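Local coordinates for protein putative beta-glucosidase (Bifidobacterium adolescentis, PDB 5WAB) that acts as a family 3 glycoside hydrolase that cleaves beta-glucosides, and probably also releases terminal arabinopyranosyl groups from ginsenosides, at residues P108-K113 / E123-P129; L152-A156 / F181-I187; P7-L12 / A278-V282. One frame throughout, in Å; residues are numbered along the deposited sequence.

Interaction 1 of 3, residues P108-K113 / E123-P129; sequences PGVNIK and EYWSEDP
Asn-111 lies over one face of the Tyr-124 phenol, its CB 3.7 Å from the ring centroid in a CH-pi contact, with the amide turned steeply, 71° from the ring plane. Tyr-124 CG is set anti to its own carbonyl carbon (chi1 -56°), and this rotation carries the ring toward 108-113, where CD1 comes 3.7 Å from Gly-109 C. Both polar ends run on to His-154: Asn-111 ND2 hydrogen-bonds to its carbonyl O, and Tyr-124 OH to its ND1. With an alanine in place of Tyr-124, Asn-111 CB would lose the ring beneath it and His-154 ND1 would probably be left without its hydroxyl partner. Trp-125 presents its edge instead. Gly-109 O lies in the indole plane 2.9 Å from CD1, a tight approach, and the angle at NE1 is too poor for a hydrogen bond. Lys-113 stretches out fully beyond CG alongside the backbone of 124-126, and its NZ donates to Tyr-124 O at 2.9 Å from above the carbonyl plane, 69° out of it. The same ammonium group also bonds to Cys-121 O and, through a water, to Trp-125 O. Near the start of that side chain, Lys-113 N donates to Ser-126 O at 3.2 Å. A second water links Asn-111 O with Trp-125 N, bridging the two loop segments. Ile-112 CD1 meets Pro-129 CB at 4.2 Å. These are two arms of one buried loop of the barrel domain, which leaves strand 102-106 and enters helix 129-144, with Asp-128 as N-cap. Val-110 leans on Phe-184 and Ile-187 of helix 182-190, and Trp-125 packs against both helices 74-77 and 129-144.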
# COMPACT_ATOMS: atom_id res chain seq x y z
N PRO A 108 -5.21 7.61 0.63
CA PRO A 108 -4.04 6.83 1.05
C PRO A 108 -2.84 6.99 0.11
O PRO A 108 -2.97 7.57 -0.97
CB PRO A 108 -4.57 5.39 1.02
CG PRO A 108 -5.54 5.41 -0.14
CD PRO A 108 -6.14 6.80 -0.18
N GLY A 109 -1.68 6.48 0.54
CA GLY A 109 -0.49 6.48 -0.29
C GLY A 109 -0.35 5.12 -0.96
O GLY A 109 -0.48 4.09 -0.31
N VAL A 110 -0.13 5.14 -2.27
CA VAL A 110 -0.12 3.92 -3.06
C VAL A 110 1.19 3.76 -3.85
O VAL A 110 1.25 2.99 -4.80
CB VAL A 110 -1.34 3.83 -4.00
CG1 VAL A 110 -2.62 3.80 -3.20
CG2 VAL A 110 -1.38 4.98 -4.99
N ASN A 111 2.24 4.48 -3.46
CA ASN A 111 3.51 4.35 -4.16
C ASN A 111 4.05 2.93 -4.06
O ASN A 111 3.92 2.26 -3.04
CB ASN A 111 4.54 5.33 -3.60
CG ASN A 111 4.16 6.77 -3.82
OD1 ASN A 111 3.88 7.50 -2.87
ND2 ASN A 111 4.13 7.20 -5.07
N ILE A 112 4.62 2.46 -5.17
CA ILE A 112 5.19 1.12 -5.23
C ILE A 112 6.40 1.04 -4.31
O ILE A 112 7.25 1.94 -4.29
CB ILE A 112 5.56 0.77 -6.67
CG1 ILE A 112 4.30 0.70 -7.54
CG2 ILE A 112 6.34 -0.53 -6.73
CD1 ILE A 112 3.28 -0.31 -7.04
N LYS A 113 6.48 -0.04 -3.53
CA LYS A 113 7.66 -0.33 -2.71
C LYS A 113 8.70 -0.96 -3.63
O LYS A 113 8.86 -2.18 -3.70
CB LYS A 113 7.29 -1.23 -1.54
CG LYS A 113 6.18 -0.64 -0.71
CD LYS A 113 5.85 -1.46 0.52
CE LYS A 113 4.59 -0.89 1.16
NZ LYS A 113 4.18 -1.53 2.43
N GLU A 123 3.65 3.34 5.16
CA GLU A 123 2.46 4.07 4.77
C GLU A 123 1.93 3.66 3.40
O GLU A 123 0.87 4.15 2.99
CB GLU A 123 2.80 5.57 4.77
CG GLU A 123 1.67 6.58 4.78
CD GLU A 123 2.22 8.00 4.99
OE1 GLU A 123 3.39 8.11 5.40
OE2 GLU A 123 1.50 8.99 4.73
N TYR A 124 2.62 2.75 2.70
CA TYR A 124 2.21 2.25 1.39
C TYR A 124 1.76 0.80 1.50
O TYR A 124 1.83 0.18 2.56
CB TYR A 124 3.35 2.41 0.37
CG TYR A 124 3.87 3.82 0.24
CD1 TYR A 124 3.04 4.91 0.49
CD2 TYR A 124 5.18 4.07 -0.13
CE1 TYR A 124 3.51 6.19 0.37
CE2 TYR A 124 5.66 5.35 -0.25
CZ TYR A 124 4.82 6.41 0.00
OH TYR A 124 5.29 7.68 -0.12
N TRP A 125 1.30 0.25 0.37
CA TRP A 125 0.56 -1.01 0.39
C TRP A 125 1.36 -2.22 -0.10
O TRP A 125 1.40 -3.24 0.59
CB TRP A 125 -0.73 -0.85 -0.41
CG TRP A 125 -1.69 0.09 0.28
CD1 TRP A 125 -1.66 1.45 0.24
CD2 TRP A 125 -2.81 -0.27 1.11
NE1 TRP A 125 -2.69 1.97 0.99
CE2 TRP A 125 -3.41 0.94 1.53
CE3 TRP A 125 -3.36 -1.48 1.53
CZ2 TRP A 125 -4.53 0.96 2.35
CZ3 TRP A 125 -4.48 -1.45 2.35
CH2 TRP A 125 -5.05 -0.24 2.75
N SER A 126 1.99 -2.15 -1.27
CA SER A 126 2.61 -3.36 -1.81
C SER A 126 3.74 -3.01 -2.76
O SER A 126 3.93 -1.85 -3.14
CB SER A 126 1.58 -4.25 -2.52
OG SER A 126 2.19 -5.37 -3.14
N GLU A 127 4.51 -4.03 -3.11
CA GLU A 127 5.44 -3.96 -4.23
C GLU A 127 4.76 -4.25 -5.56
O GLU A 127 5.38 -4.06 -6.61
CB GLU A 127 6.58 -4.97 -4.04
CG GLU A 127 6.14 -6.43 -4.24
CD GLU A 127 7.17 -7.44 -3.78
OE1 GLU A 127 7.82 -7.22 -2.73
OE2 GLU A 127 7.34 -8.47 -4.47
N ASP A 128 3.51 -4.71 -5.53
CA ASP A 128 2.79 -5.10 -6.74
C ASP A 128 1.73 -4.06 -7.07
O ASP A 128 0.98 -3.66 -6.17
CB ASP A 128 2.14 -6.47 -6.56
CG ASP A 128 1.40 -6.91 -7.80
OD1 ASP A 128 2.09 -7.28 -8.78
OD2 ASP A 128 0.15 -6.87 -7.82
N PRO A 129 1.63 -3.61 -8.32
CA PRO A 129 0.64 -2.57 -8.63
C PRO A 129 -0.81 -3.04 -8.50
O PRO A 129 -1.65 -2.28 -8.01
CB PRO A 129 0.99 -2.16 -10.06
CG PRO A 129 1.70 -3.35 -10.64
CD PRO A 129 2.45 -3.97 -9.50
O HOH W 1 1.63 0.57 -2.54
O HOH W 2 3.53 -4.62 2.10

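Interaction 2 of 3, residues L152-A156 / F181-I187; sequences LKHFA and FPAFEHI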
# COMPACT_ATOMS: atom_id res chain seq x y z
N LEU A 152 -5.48 10.65 -2.97
CA LEU A 152 -4.57 9.66 -3.53
C LEU A 152 -3.19 10.28 -3.66
O LEU A 152 -3.01 11.25 -4.39
CB LEU A 152 -5.09 9.19 -4.88
CG LEU A 152 -4.49 7.92 -5.48
CD1 LEU A 152 -4.66 6.77 -4.51
CD2 LEU A 152 -5.17 7.62 -6.81
N LYS A 153 -2.21 9.73 -2.94
CA LYS A 153 -1.05 10.49 -2.51
C LYS A 153 0.22 10.12 -3.27
O LYS A 153 0.53 8.94 -3.46
CB LYS A 153 -0.82 10.31 -1.00
CG LYS A 153 -0.62 11.62 -0.28
CD LYS A 153 -0.79 11.48 1.22
CE LYS A 153 0.26 10.62 1.86
NZ LYS A 153 0.17 10.72 3.34
N HIS A 154 0.94 11.17 -3.67
CA HIS A 154 2.30 11.17 -4.23
C HIS A 154 2.34 10.59 -5.63
O HIS A 154 3.03 9.59 -5.89
CB HIS A 154 3.26 10.45 -3.29
CG HIS A 154 3.16 10.91 -1.88
ND1 HIS A 154 3.42 10.09 -0.81
CD2 HIS A 154 2.81 12.11 -1.36
CE1 HIS A 154 3.24 10.77 0.31
NE2 HIS A 154 2.87 12.00 0.01
N PHE A 155 1.67 11.26 -6.54
CA PHE A 155 1.59 10.88 -7.95
C PHE A 155 2.65 11.67 -8.72
O PHE A 155 2.54 12.89 -8.86
CB PHE A 155 0.17 11.17 -8.45
CG PHE A 155 -0.10 10.77 -9.87
CD1 PHE A 155 -0.11 9.43 -10.23
CD2 PHE A 155 -0.41 11.72 -10.82
CE1 PHE A 155 -0.38 9.06 -11.54
CE2 PHE A 155 -0.69 11.36 -12.12
CZ PHE A 155 -0.68 10.03 -12.48
N ALA A 156 3.69 10.99 -9.19
CA ALA A 156 3.89 9.55 -9.00
C ALA A 156 5.37 9.22 -8.79
O ALA A 156 6.23 10.11 -8.83
CB ALA A 156 3.35 8.77 -10.19
N PHE A 181 2.15 3.31 -12.32
CA PHE A 181 0.87 3.93 -12.65
C PHE A 181 -0.35 3.08 -12.29
O PHE A 181 -1.33 3.64 -11.80
CB PHE A 181 0.81 4.28 -14.14
CG PHE A 181 1.54 5.55 -14.50
CD1 PHE A 181 2.08 6.36 -13.51
CD2 PHE A 181 1.70 5.92 -15.83
CE1 PHE A 181 2.75 7.54 -13.84
CE2 PHE A 181 2.38 7.09 -16.16
CZ PHE A 181 2.90 7.89 -15.17
N PRO A 182 -0.36 1.75 -12.54
CA PRO A 182 -1.63 1.00 -12.48
C PRO A 182 -2.41 1.15 -11.18
O PRO A 182 -3.65 1.12 -11.22
CB PRO A 182 -1.19 -0.45 -12.70
CG PRO A 182 -0.01 -0.33 -13.56
CD PRO A 182 0.73 0.88 -13.04
N ALA A 183 -1.74 1.28 -10.03
CA ALA A 183 -2.47 1.49 -8.78
C ALA A 183 -3.19 2.83 -8.79
O ALA A 183 -4.35 2.92 -8.37
CB ALA A 183 -1.52 1.39 -7.59
N PHE A 184 -2.52 3.88 -9.25
CA PHE A 184 -3.18 5.17 -9.42
C PHE A 184 -4.31 5.07 -10.44
O PHE A 184 -5.42 5.56 -10.22
CB PHE A 184 -2.17 6.24 -9.84
CG PHE A 184 -1.22 6.66 -8.75
CD1 PHE A 184 -1.62 7.55 -7.76
CD2 PHE A 184 0.10 6.21 -8.73
CE1 PHE A 184 -0.75 7.97 -6.76
CE2 PHE A 184 0.98 6.62 -7.73
CZ PHE A 184 0.55 7.51 -6.74
N GLU A 185 -4.03 4.42 -11.58
CA GLU A 185 -5.02 4.32 -12.65
C GLU A 185 -6.28 3.59 -12.19
O GLU A 185 -7.40 4.05 -12.45
CB GLU A 185 -4.40 3.63 -13.87
CG GLU A 185 -5.36 3.51 -15.06
CD GLU A 185 -4.84 2.58 -16.15
OE1 GLU A 185 -3.82 1.90 -15.93
OE2 GLU A 185 -5.49 2.52 -17.22
N HIS A 186 -6.12 2.49 -11.45
CA HIS A 186 -7.28 1.70 -11.04
C HIS A 186 -8.17 2.47 -10.07
O HIS A 186 -9.40 2.39 -10.15
CB HIS A 186 -6.84 0.38 -10.42
CG HIS A 186 -7.98 -0.44 -9.90
ND1 HIS A 186 -8.84 -1.14 -10.72
CD2 HIS A 186 -8.44 -0.63 -8.63
CE1 HIS A 186 -9.75 -1.75 -9.99
NE2 HIS A 186 -9.53 -1.45 -8.72
N ILE A 187 -7.57 3.16 -9.11
CA ILE A 187 -8.36 3.89 -8.13
C ILE A 187 -9.06 5.09 -8.78
O ILE A 187 -10.21 5.41 -8.45
CB ILE A 187 -7.46 4.29 -6.95
CG1 ILE A 187 -6.90 3.01 -6.31
CG2 ILE A 187 -8.23 5.11 -5.95
CD1 ILE A 187 -5.94 3.24 -5.17
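A beta-alpha-beta crossover of the TIM-barrel-like domain contains this contact: strand 149-155 lies against helix 182-190, which leads on to the parallel neighbouring strand 195-198, and three phenylalanines cluster between strand and helix. Phe-184 is central. Phe-155 turns its edge to the face of this ring, with centroids 4.8 Å apart and planes at 63°, and its CD1 presses to 3.3 Å from Phe-184 CG, a close fit. With CG anti to the backbone N (chi1 -177°), the Phe-155 ring swings alongside Phe-184, and the two side chains run antiparallel, side by side. Phe-155 CB lies over the same face in a CH-pi contact. Lys-153 O comes up at the edge of the Phe-184 ring, 3.6 Å from CZ, and His-154 O is 3.3 Å from CZ. Leu-152 CD2 packs obliquely on Phe-184 CD1 at 3.7 Å, while its second branch meets Ile-187, CD1 to CD1 at 3.8 Å. Ala-156, which follows a cis peptide bond, places CB in the plane of the Phe-181 ring, 3.9 Å from CE1. No hydrogen bond crosses the interface. Lys-153 and His-154 reach away from the helix: Lys-153 NZ salt-bridges Glu-123, His-154 ND1 bonds Tyr-124 OH, and His-154 NE2 binds a glycerol, probably from the crystallisation liquor, consistent with the sugar-binding Lys-His pair of family 3 relatives. Leu-152 and Phe-155 rest on Ile-196 of strand 195-198, Ile-187 on Ala-136 and Val-140 of helix 129-144, and Phe-155 and Phe-181 on Leu-214 of helix 212-222.

Interaction 3 of 3, residues P7-L12 / A278-V282; sequences PSVNDL and AQGMV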
# COMPACT_ATOMS: atom_id res chain seq x y z
N PRO A 7 -22.26 28.50 -5.76
CA PRO A 7 -21.29 29.32 -6.50
C PRO A 7 -20.54 28.57 -7.60
O PRO A 7 -20.46 27.34 -7.57
CB PRO A 7 -20.32 29.75 -5.40
CG PRO A 7 -20.29 28.56 -4.48
CD PRO A 7 -21.69 27.99 -4.50
N SER A 8 -20.03 29.32 -8.59
CA SER A 8 -19.13 28.80 -9.62
C SER A 8 -18.06 29.85 -9.87
O SER A 8 -18.04 30.91 -9.23
CB SER A 8 -19.88 28.47 -10.92
OG SER A 8 -20.32 29.65 -11.57
N VAL A 9 -17.16 29.58 -10.82
CA VAL A 9 -16.13 30.57 -11.15
C VAL A 9 -16.72 31.77 -11.87
O VAL A 9 -16.08 32.83 -11.91
CB VAL A 9 -14.99 29.98 -12.00
CG1 VAL A 9 -13.99 29.27 -11.11
CG2 VAL A 9 -15.54 29.07 -13.08
N ASN A 10 -17.91 31.65 -12.45
CA ASN A 10 -18.57 32.81 -13.04
C ASN A 10 -18.92 33.87 -12.01
O ASN A 10 -19.06 35.05 -12.35
CB ASN A 10 -19.84 32.37 -13.77
CG ASN A 10 -19.56 31.45 -14.93
OD1 ASN A 10 -18.52 31.56 -15.59
ND2 ASN A 10 -20.48 30.53 -15.20
N ASP A 11 -19.02 33.48 -10.74
CA ASP A 11 -19.37 34.40 -9.67
C ASP A 11 -18.15 35.04 -9.03
O ASP A 11 -18.30 35.88 -8.13
CB ASP A 11 -20.19 33.66 -8.60
CG ASP A 11 -21.47 33.06 -9.16
OD1 ASP A 11 -22.27 33.81 -9.75
OD2 ASP A 11 -21.69 31.84 -9.00
N LEU A 12 -16.95 34.71 -9.49
CA LEU A 12 -15.71 35.17 -8.88
C LEU A 12 -15.00 36.19 -9.76
O LEU A 12 -15.03 36.12 -10.99
CB LEU A 12 -14.77 33.99 -8.62
CG LEU A 12 -15.43 32.87 -7.82
CD1 LEU A 12 -14.50 31.69 -7.68
CD2 LEU A 12 -15.91 33.38 -6.46
N ALA A 278 -9.62 26.65 -11.10
CA ALA A 278 -10.34 27.25 -9.98
C ALA A 278 -11.73 26.64 -9.81
O ALA A 278 -12.19 26.47 -8.68
CB ALA A 278 -10.44 28.76 -10.16
N GLN A 279 -12.41 26.34 -10.91
CA GLN A 279 -13.73 25.72 -10.81
C GLN A 279 -13.64 24.36 -10.13
O GLN A 279 -14.52 24.00 -9.35
CB GLN A 279 -14.36 25.58 -12.19
CG GLN A 279 -15.73 24.90 -12.20
CD GLN A 279 -16.76 25.65 -11.38
OE1 GLN A 279 -16.85 26.88 -11.43
NE2 GLN A 279 -17.55 24.91 -10.62
N GLY A 280 -12.57 23.62 -10.40
CA GLY A 280 -12.38 22.36 -9.71
C GLY A 280 -12.33 22.53 -8.21
O GLY A 280 -12.88 21.71 -7.46
N MET A 281 -11.70 23.61 -7.74
CA MET A 281 -11.65 23.89 -6.31
C MET A 281 -13.03 24.24 -5.77
O MET A 281 -13.33 23.93 -4.62
CB MET A 281 -10.66 25.01 -6.03
CG MET A 281 -9.22 24.66 -6.36
SD MET A 281 -8.72 23.04 -5.75
CE MET A 281 -8.98 23.22 -3.98
N VAL A 282 -13.87 24.89 -6.59
CA VAL A 282 -15.26 25.12 -6.21
C VAL A 282 -16.01 23.80 -6.15
O VAL A 282 -16.78 23.56 -5.21
CB VAL A 282 -15.93 26.11 -7.19
CG1 VAL A 282 -17.39 26.31 -6.82
CG2 VAL A 282 -15.20 27.44 -7.19
O HOH W 3 -20.44 25.37 -9.40
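Val-9, at the start of the 3-10 turn 9-11, brings its CA to 5.4 Å from the CA of Gln-279, in the middle of the long helix 271-292. The valine N-H is taken up by the Gln-279 side chain: N to OE1 is 2.8 Å, with 152° at the hydrogen, and the donor arrives nearly in line with the C=O bond, at 165°. Gln-279 reaches this point because its chain leaves the helix with CG anti to the backbone N and then bends at chi2 (60°), swinging the amide toward 8-9. The other end of the amide is held too. NE2 bonds to Asp-283 OD1 one turn on and to a water that donates to Pro-7 O at 2.7 Å, so the amide is gripped from both ends and its flip is fixed. Around the bond the packing is close, with Val-9 CG2 3.0 Å from Gln-279 OE1. The turn is held from within by an ST turn, in which Ser-8 OG accepts from Asn-10 N, and by Asp-11 OD2, which takes Ser-8 N at 3.0 Å on the anti side of the carboxylate. This N-terminal segment thus lies against a helix that follows it by more than 260 residues, joining the start of the chain to the late part of the N-terminal family domain. Apolar branches flank the polar bond: Val-9 CG1 touches Ala-278 CB at 3.7 Å, and Val-282 CG2 is 4.3 Å from Leu-12 CD1. The other Val-282 methyl, CG1, lies against the Pro-7 carbonyl, 3.3 Å from O. Leu-20 covers both Leu-12 and Val-282, while Pro-7 leans further along the helix on Asn-286 and Arg-289.

How the interactions relate
Interactions 1 and 2 share the core of the barrel domain, their centres about 9 Å apart, and they touch directly, through the Glu-123 to Lys-153 salt bridge and where Pro-129 O meets Ala-183 CB. Both border the glycerol-holding pocket. Interaction 1 is loop on loop, bound by one backbone hydrogen bond, waters and a lysine, whereas interaction 2, strand on helix, is mainly apolar and aromatic, with no hydrogen bond across it. Interaction 3 stands apart at the periphery, with nearest atoms about 17 Å from interaction 1 and about 13 Å from interaction 2. It joins distant parts of the chain through one glutamine bond and small aliphatic contacts, and both other contacts are nested within its span.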